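Local coordinates for protein PreproPTTH (Bombyx mori, PDB 5AOQ) that acts as an insect neurohormone that is bound by the receptor tyrosine kinase Torso and probably sets the timing of metamorphosis, at residues S60-R66 and R84-H90; Y52-L58 and S93-T99; K18-E24 and I35-C40. The protein carries 1 engineered substitution. All coordinates share one frame; numbering follows the deposited sequence.

Interaction 1: S60-R66 and R84-H90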
# COMPACT_ATOMS: atom_id res chain seq x y z
N SER D 60 -9.23 -6.22 10.41
CA SER D 60 -8.55 -4.94 10.19
C SER D 60 -7.48 -5.04 9.12
O SER D 60 -6.55 -5.85 9.22
CB SER D 60 -7.92 -4.45 11.50
OG SER D 60 -8.92 -4.11 12.45
N ILE D 61 -7.61 -4.21 8.09
CA ILE D 61 -6.60 -4.11 7.04
C ILE D 61 -6.02 -2.69 7.04
O ILE D 61 -6.64 -1.76 7.54
CB ILE D 61 -7.17 -4.43 5.64
CG1 ILE D 61 -8.39 -3.55 5.34
CG2 ILE D 61 -7.55 -5.91 5.56
CD1 ILE D 61 -8.88 -3.65 3.91
N THR D 62 -4.82 -2.55 6.47
CA THR D 62 -4.13 -1.26 6.46
C THR D 62 -4.28 -0.56 5.11
O THR D 62 -4.06 -1.17 4.06
CB THR D 62 -2.63 -1.44 6.77
OG1 THR D 62 -2.47 -2.18 7.98
CG2 THR D 62 -1.95 -0.09 6.91
N ILE D 63 -4.65 0.71 5.15
CA ILE D 63 -4.76 1.55 3.95
C ILE D 63 -3.89 2.80 4.10
O ILE D 63 -3.72 3.32 5.20
CB ILE D 63 -6.22 1.96 3.67
CG1 ILE D 63 -7.03 0.74 3.20
CG2 ILE D 63 -6.31 3.06 2.61
CD1 ILE D 63 -7.77 0.05 4.31
N LEU D 64 -3.35 3.27 2.98
CA LEU D 64 -2.48 4.45 2.97
C LEU D 64 -3.21 5.69 2.45
O LEU D 64 -3.96 5.61 1.48
CB LEU D 64 -1.24 4.19 2.11
CG LEU D 64 -0.33 3.03 2.53
CD1 LEU D 64 0.85 2.90 1.58
CD2 LEU D 64 0.16 3.20 3.96
N LYS D 65 -3.00 6.82 3.12
CA LYS D 65 -3.63 8.08 2.73
C LYS D 65 -2.66 8.98 1.95
O LYS D 65 -1.46 8.74 1.95
CB LYS D 65 -4.15 8.82 3.97
CG LYS D 65 -5.13 8.01 4.82
CD LYS D 65 -6.47 7.79 4.11
CE LYS D 65 -7.32 9.05 4.11
NZ LYS D 65 -8.66 8.82 3.52
N ARG D 66 -3.20 10.02 1.31
CA ARG D 66 -2.43 10.83 0.36
C ARG D 66 -2.07 12.22 0.88
O ARG D 66 -2.22 12.51 2.07
CB ARG D 66 -3.22 10.94 -0.95
CG ARG D 66 -2.98 9.80 -1.92
CD ARG D 66 -3.76 9.99 -3.21
NE ARG D 66 -3.29 11.13 -3.99
CZ ARG D 66 -2.34 11.08 -4.91
NH1 ARG D 66 -1.72 9.94 -5.18
NH2 ARG D 66 -1.99 12.18 -5.56
N ARG D 84 4.10 12.52 3.54
CA ARG D 84 3.25 12.45 2.34
C ARG D 84 2.18 11.37 2.48
O ARG D 84 1.08 11.50 1.96
CB ARG D 84 4.12 12.18 1.11
CG ARG D 84 5.29 13.14 0.94
CD ARG D 84 6.52 12.46 0.35
NE ARG D 84 6.40 12.21 -1.08
CZ ARG D 84 7.36 11.68 -1.83
NH1 ARG D 84 8.52 11.32 -1.29
NH2 ARG D 84 7.16 11.49 -3.13
N TRP D 85 2.52 10.29 3.19
CA TRP D 85 1.63 9.15 3.37
C TRP D 85 1.39 8.81 4.84
O TRP D 85 2.21 9.11 5.70
CB TRP D 85 2.19 7.91 2.65
CG TRP D 85 2.36 8.08 1.18
CD1 TRP D 85 3.42 8.65 0.53
CD2 TRP D 85 1.45 7.67 0.15
NE1 TRP D 85 3.23 8.62 -0.83
CE2 TRP D 85 2.02 8.02 -1.08
CE3 TRP D 85 0.21 7.03 0.17
CZ2 TRP D 85 1.39 7.76 -2.30
CZ3 TRP D 85 -0.42 6.78 -1.04
CH2 TRP D 85 0.17 7.14 -2.26
N VAL D 86 0.26 8.16 5.10
CA VAL D 86 -0.08 7.65 6.43
C VAL D 86 -0.89 6.37 6.34
O VAL D 86 -1.88 6.30 5.62
CB VAL D 86 -0.88 8.68 7.26
CG1 VAL D 86 -1.43 8.06 8.55
CG2 VAL D 86 -0.02 9.88 7.59
N ALA D 87 -0.45 5.37 7.10
CA ALA D 87 -1.13 4.08 7.15
C ALA D 87 -2.16 4.09 8.28
O ALA D 87 -1.86 4.48 9.40
CB ALA D 87 -0.13 2.96 7.36
N GLU D 88 -3.37 3.64 7.96
CA GLU D 88 -4.44 3.58 8.94
C GLU D 88 -5.15 2.23 8.85
O GLU D 88 -5.26 1.64 7.78
CB GLU D 88 -5.44 4.72 8.73
CG GLU D 88 -6.15 4.71 7.39
CD GLU D 88 -7.22 5.79 7.29
OE1 GLU D 88 -6.86 6.97 7.15
OE2 GLU D 88 -8.41 5.44 7.36
N SER D 89 -5.63 1.77 10.00
CA SER D 89 -6.35 0.51 10.09
C SER D 89 -7.77 0.66 9.56
O SER D 89 -8.37 1.74 9.65
CB SER D 89 -6.38 0.01 11.53
OG SER D 89 -7.14 -1.18 11.64
N HIS D 90 -8.30 -0.42 9.01
CA HIS D 90 -9.64 -0.42 8.42
C HIS D 90 -10.32 -1.76 8.66
O HIS D 90 -10.03 -2.74 7.96
CB HIS D 90 -9.56 -0.12 6.93
CG HIS D 90 -10.87 0.22 6.30
ND1 HIS D 90 -11.71 1.19 6.81
CD2 HIS D 90 -11.50 -0.29 5.21
CE1 HIS D 90 -12.79 1.27 6.05
NE2 HIS D 90 -12.69 0.39 5.08
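Leu64 and Ala87 meet on one face of an antiparallel two-stranded ribbon, CD2 of Leu64 lying 3.4 Å from CB of Ala87. The methyl of Ala87 is small enough to be flanked by two neighbours, for CG2 of Thr62 also rests against it at 3.6 Å. Leu64 reaches the indole of Trp85 through its CB, which comes to 3.7 Å from CE3. Trp85 has its CG anti to the carbonyl carbon (chi1 -61°), and this swings the six-membered ring back toward the end of the strand 60-65, where the stem of Arg66 runs alongside it, CG 4.1 Å from CZ3. The guanidinium and indole planes are almost perpendicular, 84° apart, so the two do not stack.

The other face carries Ile61, Ile63, Lys65, Val86, Glu88 and His90. Ile61 and His90 lie side by side, CD1 of the isoleucine coming to the edge of the imidazole. Lys65 crosses Glu88 at a slant with its CG and CD methylenes close to OE1; NZ stays 4.5 Å from OE1, an attraction of opposite charges beyond a salt bridge. Between the two faces the backbones pair, with Ile63 N giving a straight bond to Glu88 O (2.9 Å) and Glu88 N returning one to Ile63 O.

His90 NE2 bonds to Glu24 of the strand 20-24. Leu64 packs on Leu64 of the second hormone subunit, whose Lys82 makes a cation-pi contact with Trp85; in one of its two modelled conformers Arg84 forms a salt bridge with Asp29 of Torso. The ribbon of strands 55-65 and 86-97 thus has the hairpin 20-39 beside it, a second hormone subunit against its Leu64 face, and the receptor touching it at Arg84 and Ser60.

Interaction 2: Y52-L58 and S93-T99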
# COMPACT_ATOMS: atom_id res chain seq x y z
N TYR D 52 -28.08 -17.84 19.08
CA TYR D 52 -27.06 -17.32 18.18
C TYR D 52 -27.62 -16.50 17.02
O TYR D 52 -28.70 -16.80 16.50
CB TYR D 52 -26.21 -18.47 17.64
CG TYR D 52 -25.67 -19.38 18.72
CD1 TYR D 52 -26.41 -20.46 19.19
CD2 TYR D 52 -24.43 -19.15 19.30
CE1 TYR D 52 -25.93 -21.29 20.18
CE2 TYR D 52 -23.93 -19.97 20.29
CZ TYR D 52 -24.69 -21.04 20.73
OH TYR D 52 -24.20 -21.86 21.72
N ILE D 53 -26.89 -15.46 16.63
CA ILE D 53 -27.23 -14.65 15.47
C ILE D 53 -26.01 -14.50 14.57
O ILE D 53 -24.87 -14.50 15.04
CB ILE D 53 -27.74 -13.24 15.85
CG1 ILE D 53 -28.19 -12.50 14.59
CG2 ILE D 53 -26.65 -12.44 16.55
CD1 ILE D 53 -29.16 -11.36 14.84
N CYS D 54 -26.25 -14.39 13.28
CA CYS D 54 -25.18 -14.27 12.30
C CYS D 54 -24.43 -12.96 12.49
O CYS D 54 -25.02 -11.88 12.40
CB CYS D 54 -25.73 -14.36 10.88
SG CYS D 54 -26.55 -15.91 10.49
N LYS D 55 -23.13 -13.05 12.76
CA LYS D 55 -22.29 -11.88 12.91
C LYS D 55 -21.54 -11.65 11.61
O LYS D 55 -21.44 -12.56 10.79
CB LYS D 55 -21.27 -12.06 14.05
CG LYS D 55 -20.02 -12.88 13.65
CD LYS D 55 -18.93 -12.88 14.71
CE LYS D 55 -17.75 -13.74 14.25
NZ LYS D 55 -16.52 -13.59 15.06
N GLU D 56 -21.02 -10.44 11.44
CA GLU D 56 -20.12 -10.16 10.33
C GLU D 56 -18.72 -10.11 10.93
O GLU D 56 -18.45 -9.32 11.85
CB GLU D 56 -20.50 -8.87 9.61
CG GLU D 56 -20.39 -7.59 10.43
CD GLU D 56 -20.79 -6.36 9.63
OE1 GLU D 56 -20.97 -6.48 8.40
OE2 GLU D 56 -20.92 -5.28 10.23
N SER D 57 -17.83 -10.97 10.44
CA SER D 57 -16.50 -11.08 11.01
C SER D 57 -15.63 -9.90 10.59
O SER D 57 -15.20 -9.81 9.44
CB SER D 57 -15.85 -12.40 10.58
OG SER D 57 -14.58 -12.57 11.19
N LEU D 58 -15.37 -9.00 11.53
CA LEU D 58 -14.56 -7.83 11.27
C LEU D 58 -13.07 -8.17 11.25
O LEU D 58 -12.57 -8.85 12.15
CB LEU D 58 -14.82 -6.75 12.31
CG LEU D 58 -16.23 -6.16 12.35
CD1 LEU D 58 -16.38 -5.21 13.53
CD2 LEU D 58 -16.57 -5.45 11.04
N SER D 93 -15.87 -6.46 7.08
CA SER D 93 -16.48 -7.78 7.15
C SER D 93 -15.76 -8.72 6.20
O SER D 93 -15.54 -8.39 5.04
CB SER D 93 -17.97 -7.71 6.79
OG SER D 93 -18.57 -8.98 6.89
N VAL D 94 -15.39 -9.90 6.71
CA VAL D 94 -14.62 -10.86 5.93
C VAL D 94 -15.20 -12.27 6.06
O VAL D 94 -14.69 -13.22 5.46
CB VAL D 94 -13.14 -10.84 6.37
CG1 VAL D 94 -12.94 -11.62 7.68
CG2 VAL D 94 -12.25 -11.39 5.27
N ALA D 95 -16.26 -12.40 6.84
CA ALA D 95 -16.96 -13.67 6.98
C ALA D 95 -18.27 -13.45 7.71
O ALA D 95 -18.45 -12.42 8.37
CB ALA D 95 -16.10 -14.69 7.73
N CYS D 96 -19.19 -14.40 7.58
CA CYS D 96 -20.44 -14.36 8.32
C CYS D 96 -20.53 -15.60 9.21
O CYS D 96 -20.56 -16.73 8.71
CB CYS D 96 -21.64 -14.28 7.38
SG CYS D 96 -23.19 -13.89 8.22
N LEU D 97 -20.58 -15.39 10.52
CA LEU D 97 -20.49 -16.48 11.49
C LEU D 97 -21.62 -16.41 12.52
O LEU D 97 -22.09 -15.32 12.86
CB LEU D 97 -19.13 -16.44 12.18
CG LEU D 97 -17.93 -16.45 11.22
CD1 LEU D 97 -16.62 -16.16 11.95
CD2 LEU D 97 -17.85 -17.77 10.48
N CYS D 98 -22.05 -17.57 13.01
CA CYS D 98 -23.22 -17.65 13.88
C CYS D 98 -22.86 -17.59 15.37
O CYS D 98 -23.19 -18.50 16.13
CB CYS D 98 -23.99 -18.94 13.58
SG CYS D 98 -25.67 -18.99 14.33
N THR D 99 -22.17 -16.52 15.77
CA THR D 99 -21.89 -16.27 17.18
C THR D 99 -22.97 -15.37 17.78
O THR D 99 -23.29 -14.32 17.23
CB THR D 99 -20.51 -15.60 17.38
OG1 THR D 99 -19.48 -16.45 16.87
CG2 THR D 99 -20.25 -15.31 18.86
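Lys55 lies along Leu97, its CE 3.5 Å from CD1 and 3.7 Å from CB of the leucine, the two side chains pointing the same way. CG of the lysine sits between the backbone N and the carbonyl carbon (chi1 81°), and from there the chain runs out fully extended, laying its methylenes against the leucine and carrying NZ past the leucine methyl. A long aliphatic stem with a charge at its end suits this partly exposed position, the methylenes packing on the leucine while the amine lies at the end of the chain. The same lysine pairs with Leu97 through the backbone, Leu97 N bonding to Lys55 O at 3.0 Å.

Ser57 turns its CB toward the other strand, 3.7 Å from CB of Ala95; small residues suit this buried spot, where Ala95 also packs on Ala95 of the second hormone subunit. Here the register slips by one residue, a beta bulge: Ser57 N bonds to Ala95 O, whereas Ser57 O takes Val94 N. On the other face the OG of Ser93 lies near CB of Glu56, but its probable hydrogen bond, modelled too short, goes to Arg38 O of the strand 35-39.

At the Lys55-Leu97 end of this paired region the contacts pass to cysteines. CB of Cys54 sits 3.7 Å from SG of Cys96, and CB of Tyr52 packs on SG of Cys98, the centre of an inverse gamma turn. These half-cystines continue outward, Cys54 to Cys17, Cys96 to Cys40 and Cys98 to Cys48. Two paired strands, one bearing two cysteines separated by a single residue (Cys-X-Cys), joined in this order, are the signature of the growth-factor type of cystine knot, in which the bonds Cys40-Cys96 and Cys48-Cys98 would close the ring and Cys17-Cys54 would pass through it.

Interaction 3: K18-E24 and I35-C40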
# COMPACT_ATOMS: atom_id res chain seq x y z
N LYS D 18 -25.52 -17.38 5.35
CA LYS D 18 -25.22 -16.80 4.05
C LYS D 18 -24.27 -15.62 4.17
O LYS D 18 -24.36 -14.83 5.11
CB LYS D 18 -26.51 -16.35 3.35
CG LYS D 18 -27.44 -17.49 2.96
CD LYS D 18 -26.86 -18.39 1.88
CE LYS D 18 -26.67 -17.66 0.56
NZ LYS D 18 -26.15 -18.56 -0.50
N TYR D 19 -23.36 -15.50 3.21
CA TYR D 19 -22.43 -14.38 3.15
C TYR D 19 -22.41 -13.82 1.73
O TYR D 19 -22.32 -14.58 0.75
CB TYR D 19 -21.03 -14.80 3.60
CG TYR D 19 -20.25 -15.58 2.56
CD1 TYR D 19 -20.62 -16.87 2.22
CD2 TYR D 19 -19.14 -15.02 1.94
CE1 TYR D 19 -19.91 -17.59 1.27
CE2 TYR D 19 -18.43 -15.73 0.99
CZ TYR D 19 -18.81 -17.01 0.66
OH TYR D 19 -18.10 -17.72 -0.28
N LYS D 20 -22.53 -12.50 1.61
CA LYS D 20 -22.59 -11.83 0.32
C LYS D 20 -21.38 -10.91 0.14
O LYS D 20 -21.03 -10.15 1.04
CB LYS D 20 -23.89 -11.05 0.19
CG LYS D 20 -24.14 -10.45 -1.19
CD LYS D 20 -25.32 -9.48 -1.18
CE LYS D 20 -26.62 -10.19 -0.83
NZ LYS D 20 -27.79 -9.27 -0.85
N LYS D 21 -20.76 -10.99 -1.03
CA LYS D 21 -19.59 -10.19 -1.35
C LYS D 21 -19.95 -8.84 -1.95
O LYS D 21 -20.93 -8.71 -2.69
CB LYS D 21 -18.67 -10.94 -2.31
CG LYS D 21 -17.83 -12.01 -1.64
CD LYS D 21 -16.93 -12.71 -2.64
CE LYS D 21 -16.10 -13.80 -1.98
NZ LYS D 21 -15.17 -14.46 -2.93
N GLU D 22 -19.14 -7.83 -1.62
CA GLU D 22 -19.32 -6.48 -2.13
C GLU D 22 -17.95 -5.82 -2.25
O GLU D 22 -16.98 -6.30 -1.66
CB GLU D 22 -20.23 -5.66 -1.21
CG GLU D 22 -21.65 -6.20 -1.10
CD GLU D 22 -22.54 -5.30 -0.27
OE1 GLU D 22 -22.03 -4.33 0.33
OE2 GLU D 22 -23.76 -5.57 -0.21
N ILE D 23 -17.88 -4.73 -3.00
CA ILE D 23 -16.63 -4.03 -3.22
C ILE D 23 -16.67 -2.65 -2.57
O ILE D 23 -17.67 -1.94 -2.66
CB ILE D 23 -16.31 -3.87 -4.72
CG1 ILE D 23 -16.27 -5.25 -5.39
CG2 ILE D 23 -14.99 -3.13 -4.91
CD1 ILE D 23 -16.05 -5.21 -6.89
N GLU D 24 -15.58 -2.30 -1.90
CA GLU D 24 -15.43 -0.98 -1.30
C GLU D 24 -14.41 -0.18 -2.11
O GLU D 24 -13.25 -0.60 -2.25
CB GLU D 24 -15.00 -1.10 0.16
CG GLU D 24 -15.12 0.19 0.96
CD GLU D 24 -14.73 0.01 2.41
OE1 GLU D 24 -14.46 -1.14 2.82
OE2 GLU D 24 -14.69 1.02 3.14
N ILE D 35 -11.55 -2.83 -2.33
CA ILE D 35 -11.49 -3.72 -1.17
C ILE D 35 -12.62 -4.74 -1.22
O ILE D 35 -13.75 -4.41 -1.55
CB ILE D 35 -11.56 -2.92 0.16
CG1 ILE D 35 -10.16 -2.57 0.66
CG2 ILE D 35 -12.29 -3.70 1.25
CD1 ILE D 35 -9.26 -1.93 -0.37
N GLU D 36 -12.29 -5.98 -0.87
CA GLU D 36 -13.26 -7.06 -0.84
C GLU D 36 -13.97 -7.11 0.52
O GLU D 36 -13.32 -7.22 1.56
CB GLU D 36 -12.58 -8.40 -1.13
CG GLU D 36 -13.51 -9.60 -1.11
CD GLU D 36 -12.80 -10.90 -1.46
OE1 GLU D 36 -11.67 -10.84 -1.99
OE2 GLU D 36 -13.37 -11.98 -1.20
N THR D 37 -15.29 -7.01 0.49
CA THR D 37 -16.10 -7.03 1.71
C THR D 37 -17.13 -8.15 1.67
O THR D 37 -17.97 -8.20 0.77
CB THR D 37 -16.83 -5.68 1.92
OG1 THR D 37 -15.87 -4.62 1.95
CG2 THR D 37 -17.61 -5.68 3.23
N ARG D 38 -17.07 -9.05 2.66
CA ARG D 38 -17.99 -10.18 2.74
C ARG D 38 -19.01 -9.98 3.85
O ARG D 38 -18.75 -10.32 5.01
CB ARG D 38 -17.21 -11.48 2.97
CG ARG D 38 -16.20 -11.79 1.88
CD ARG D 38 -15.29 -12.94 2.27
NE ARG D 38 -14.28 -13.22 1.25
CZ ARG D 38 -13.30 -14.10 1.39
NH1 ARG D 38 -13.18 -14.80 2.52
NH2 ARG D 38 -12.43 -14.29 0.41
N ASN D 39 -20.17 -9.44 3.50
CA ASN D 39 -21.22 -9.17 4.48
C ASN D 39 -22.13 -10.37 4.67
O ASN D 39 -21.93 -11.41 4.06
CB ASN D 39 -22.03 -7.94 4.06
CG ASN D 39 -21.17 -6.72 3.85
OD1 ASN D 39 -21.11 -6.17 2.75
ND2 ASN D 39 -20.50 -6.28 4.91
N CYS D 40 -23.15 -10.22 5.52
CA CYS D 40 -24.13 -11.27 5.74
C CYS D 40 -25.37 -11.03 4.90
O CYS D 40 -26.33 -10.38 5.34
CB CYS D 40 -24.52 -11.34 7.22
SG CYS D 40 -23.19 -11.86 8.34
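Lys21 stretches across the hairpin to Glu36. Its CB lies 4.2 Å from Thr37 O, CG runs beside CG of Arg38 at 3.9 Å, and CD is the first atom to near the carboxylate. CE comes to 3.4 Å from Glu36 OE2, and NZ ends in a salt bridge with that same oxygen at 3.5 Å. With the chain extended beyond CG, the lysine is long enough to span from its own strand to the acid.

Arg38 grips OE2 side-on with NE (2.9 Å) and NH2 (3.0 Å), both approaching from the same face, about 39° above the carboxylate plane. NH2 also bonds to Leu58 O of the second hormone subunit, while Lys21 NZ makes weak hydrogen bonds to backbone oxygens of Torso. An alanine in place of Glu36 would take away the shared acceptor and is likely to leave the two cations facing each other unscreened, with the guanidinium freer to turn.

Six backbone bonds, from Lys20-Asn39 to Glu24-Ile35, hold the strands themselves. The buried carboxylate thus probably stays ionised, its charge balanced by two cations that each have a further partner across an interface.

Overall arrangement
Interactions 1 and 2 are two ends of one long ribbon, strands 55-65 and 86-97, their centres 25 Å apart and on opposite sides of the chain's centre. Interaction 3, the hairpin 18-40, comes first in the sequence and closes before the ribbon starts; interaction 2 then encloses interaction 1. The hairpin lies beside the ribbon, 12 Å between centres from interaction 2, to which the Cys40-Cys96 disulfide ties it, and 20 Å from interaction 1, which it meets through Glu24 with His90 and Ile35 with Ile61. All three touch the second hormone subunit, and interactions 1 and 3 also reach Torso, so one helix-free, disulfide-braced framework serves both dimer and receptor contacts.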